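Local coordinates for EvdO2 (Micromonospora carbonacea, PDB 4XAC), which probably acts as a metal- and 2-oxoglutarate-dependent oxygenase of the phytanoyl-CoA dioxygenase family in everninomicin biosynthesis, at residues I146-D151 with G204-H209. Numbering follows the deposited sequence.
With AKG (2-oxoglutaric acid), chain D.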
loop_
_atom_site.group_PDB
_atom_site.type_symbol
_atom_site.label_atom_id
_atom_site.label_comp_id
_atom_site.label_asym_id
_atom_site.label_seq_id
_atom_site.Cartn_x
_atom_site.Cartn_y
_atom_site.Cartn_z
ATOM N N ILE A 146 -5.622 1.752 -2.023
ATOM C CA ILE A 146 -6.141 2.411 -0.812
ATOM C C ILE A 146 -5.509 1.769 0.418
ATOM O O ILE A 146 -5.795 0.622 0.765
ATOM C CB ILE A 146 -7.688 2.339 -0.711
ATOM C CG1 ILE A 146 -8.316 3.080 -1.888
ATOM C CG2 ILE A 146 -8.176 2.997 0.599
ATOM C CD1 ILE A 146 -9.841 2.796 -2.107
ATOM N N TRP A 147 -4.616 2.530 1.040
ATOM C CA TRP A 147 -3.788 2.077 2.151
ATOM C C TRP A 147 -4.458 2.500 3.450
ATOM O O TRP A 147 -4.354 3.654 3.838
ATOM C CB TRP A 147 -2.388 2.703 1.993
ATOM C CG TRP A 147 -1.204 2.267 2.847
ATOM C CD1 TRP A 147 -0.222 1.353 2.502
ATOM C CD2 TRP A 147 -0.782 2.845 4.097
ATOM N NE1 TRP A 147 0.735 1.290 3.498
ATOM C CE2 TRP A 147 0.421 2.194 4.477
ATOM C CE3 TRP A 147 -1.313 3.827 4.943
ATOM C CZ2 TRP A 147 1.093 2.499 5.665
ATOM C CZ3 TRP A 147 -0.631 4.126 6.132
ATOM C CH2 TRP A 147 0.547 3.461 6.477
ATOM N N THR A 148 -5.146 1.569 4.118
ATOM C CA THR A 148 -5.844 1.878 5.371
ATOM C C THR A 148 -4.969 1.480 6.550
ATOM O O THR A 148 -4.503 0.346 6.617
ATOM C CB THR A 148 -7.200 1.136 5.488
ATOM O OG1 THR A 148 -8.054 1.522 4.407
ATOM C CG2 THR A 148 -7.894 1.471 6.807
ATOM N N THR A 149 -4.729 2.401 7.469
ATOM C CA THR A 149 -3.906 2.045 8.635
ATOM C C THR A 149 -4.791 1.622 9.808
ATOM O O THR A 149 -5.868 2.183 10.013
ATOM C CB THR A 149 -2.973 3.212 9.039
ATOM O OG1 THR A 149 -2.075 2.781 10.074
ATOM C CG2 THR A 149 -3.776 4.456 9.510
ATOM N N LEU A 150 -4.348 0.620 10.573
ATOM C CA LEU A 150 -5.062 0.201 11.786
ATOM C C LEU A 150 -4.462 0.837 13.024
ATOM O O LEU A 150 -4.988 0.698 14.136
ATOM C CB LEU A 150 -5.034 -1.323 11.943
ATOM C CG LEU A 150 -5.390 -2.170 10.728
ATOM C CD1 LEU A 150 -5.568 -3.637 11.147
ATOM C CD2 LEU A 150 -6.632 -1.640 10.018
ATOM N N ASP A 151 -3.331 1.505 12.825
ATOM C CA ASP A 151 -2.573 2.121 13.898
ATOM C C ASP A 151 -2.301 3.570 13.552
ATOM O O ASP A 151 -2.414 3.957 12.390
ATOM C CB ASP A 151 -1.243 1.383 14.115
ATOM C CG ASP A 151 -1.442 -0.052 14.523
ATOM O OD1 ASP A 151 -1.872 -0.275 15.666
ATOM O OD2 ASP A 151 -1.193 -0.961 13.701
ATOM N N GLY A 204 -7.606 4.064 11.151
ATOM C CA GLY A 204 -8.817 4.090 10.346
ATOM C C GLY A 204 -8.727 5.092 9.216
ATOM O O GLY A 204 -9.607 5.131 8.347
ATOM N N GLY A 205 -7.663 5.896 9.218
ATOM C CA GLY A 205 -7.396 6.800 8.105
ATOM C C GLY A 205 -6.789 6.014 6.953
ATOM O O GLY A 205 -6.339 4.893 7.136
ATOM N N ALA A 206 -6.778 6.600 5.762
ATOM C CA ALA A 206 -6.160 5.950 4.621
ATOM C C ALA A 206 -5.559 6.972 3.701
ATOM O O ALA A 206 -5.984 8.142 3.664
ATOM C CB ALA A 206 -7.187 5.089 3.853
ATOM N N VAL A 207 -4.577 6.520 2.931
ATOM C CA VAL A 207 -4.112 7.287 1.792
ATOM C C VAL A 207 -4.430 6.473 0.538
ATOM O O VAL A 207 -4.475 5.231 0.572
ATOM C CB VAL A 207 -2.602 7.628 1.886
ATOM C CG1 VAL A 207 -2.367 8.725 2.919
ATOM C CG2 VAL A 207 -1.786 6.386 2.236
ATOM N N VAL A 208 -4.678 7.189 -0.549
ATOM C CA VAL A 208 -5.031 6.606 -1.838
ATOM C C VAL A 208 -3.997 7.083 -2.840
ATOM O O VAL A 208 -3.763 8.282 -2.931
ATOM C CB VAL A 208 -6.437 7.064 -2.314
ATOM C CG1 VAL A 208 -6.846 6.330 -3.623
ATOM C CG2 VAL A 208 -7.476 6.862 -1.218
ATOM N N HIS A 209 -3.379 6.187 -3.602
ATOM C CA HIS A 209 -2.464 6.677 -4.635
ATOM C C HIS A 209 -2.556 5.917 -5.950
ATOM O O HIS A 209 -2.788 4.702 -5.981
ATOM C CB HIS A 209 -0.988 6.672 -4.146
ATOM C CG HIS A 209 -0.470 5.340 -3.700
ATOM N ND1 HIS A 209 -0.474 4.946 -2.376
ATOM C CD2 HIS A 209 0.122 4.328 -4.390
ATOM C CE1 HIS A 209 0.052 3.740 -2.273
ATOM N NE2 HIS A 209 0.428 3.344 -3.478
HETATM C C1 AKG D . 1.884 0.503 -1.355
HETATM O O1 AKG D . 0.805 0.411 -0.705
HETATM O O2 AKG D . 1.897 0.539 -2.610
HETATM C C2 AKG D . 3.184 0.536 -0.626
HETATM O O5 AKG D . 4.239 0.524 -1.256
HETATM C C3 AKG D . 3.184 0.549 0.865
HETATM C C4 AKG D . 4.502 0.588 1.569
HETATM C C5 AKG D . 4.499 0.424 3.057
HETATM O O3 AKG D . 3.412 0.259 3.671
HETATM O O4 AKG D . 5.579 0.452 3.707
#
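Trp147 and Val207 pair on adjacent antiparallel strands of the cupin core, whose inner side carries the 2-oxoglutarate. Their backbones are doubly hydrogen-bonded: Trp147 N donates its N-H to Val207 O at 2.7 Å, almost straight (165°), and Val207 N returns a more bent bond to Trp147 O. Past Ala206 the pairing runs on into the loop, where Thr149 N binds Gly205 O and Gly204 N reaches Thr149 O at 2.8 Å. Gly204, at phi 92°, has a backbone that would jam a CB against the preceding carbonyl oxygen.

On the ligand side, Trp147 CG stands anti to the backbone N (chi1 -170°), which carries the indole out so that its NE1 edge faces the 2-oxoglutarate; Val207 CG2 lies alongside, 3.7 Å from Trp147 CB and also touching CE3. The indole meets the ligand with its edge: NE1 donates to O3 of the C5 carboxylate of 2-oxoglutarate at 2.9 Å, the oxygen lying in the ring plane. At the ligand's other end, His209 NE2 makes a longer bond of 3.3 Å to O2 of the C1 carboxylate; NE2 also bonds Asp131, while ND1 is tied to Tyr162, fixing the imidazole's rotation. Replacing Trp147 with an alanine would probably deprive the C5 carboxylate of this N-H donor and take the indole from beside Val207 CG2.

The other face is mainly apolar: Ile146 CG1 packs beside Val208 CG2 at 3.9 Å, and Ile146 CG2 rests on Ala206 CB at 4.0 Å. Thr148 OG1 is bound there by His90. The Ile146 and Val208 face thus packs against the surrounding fold, away from the ligand, while the Trp147 and His209 side turns into the barrel and holds both carboxylates of the cosubstrate near the bound nickel, as in the double-stranded beta-helix of 2-oxoglutarate-dependent oxygenases.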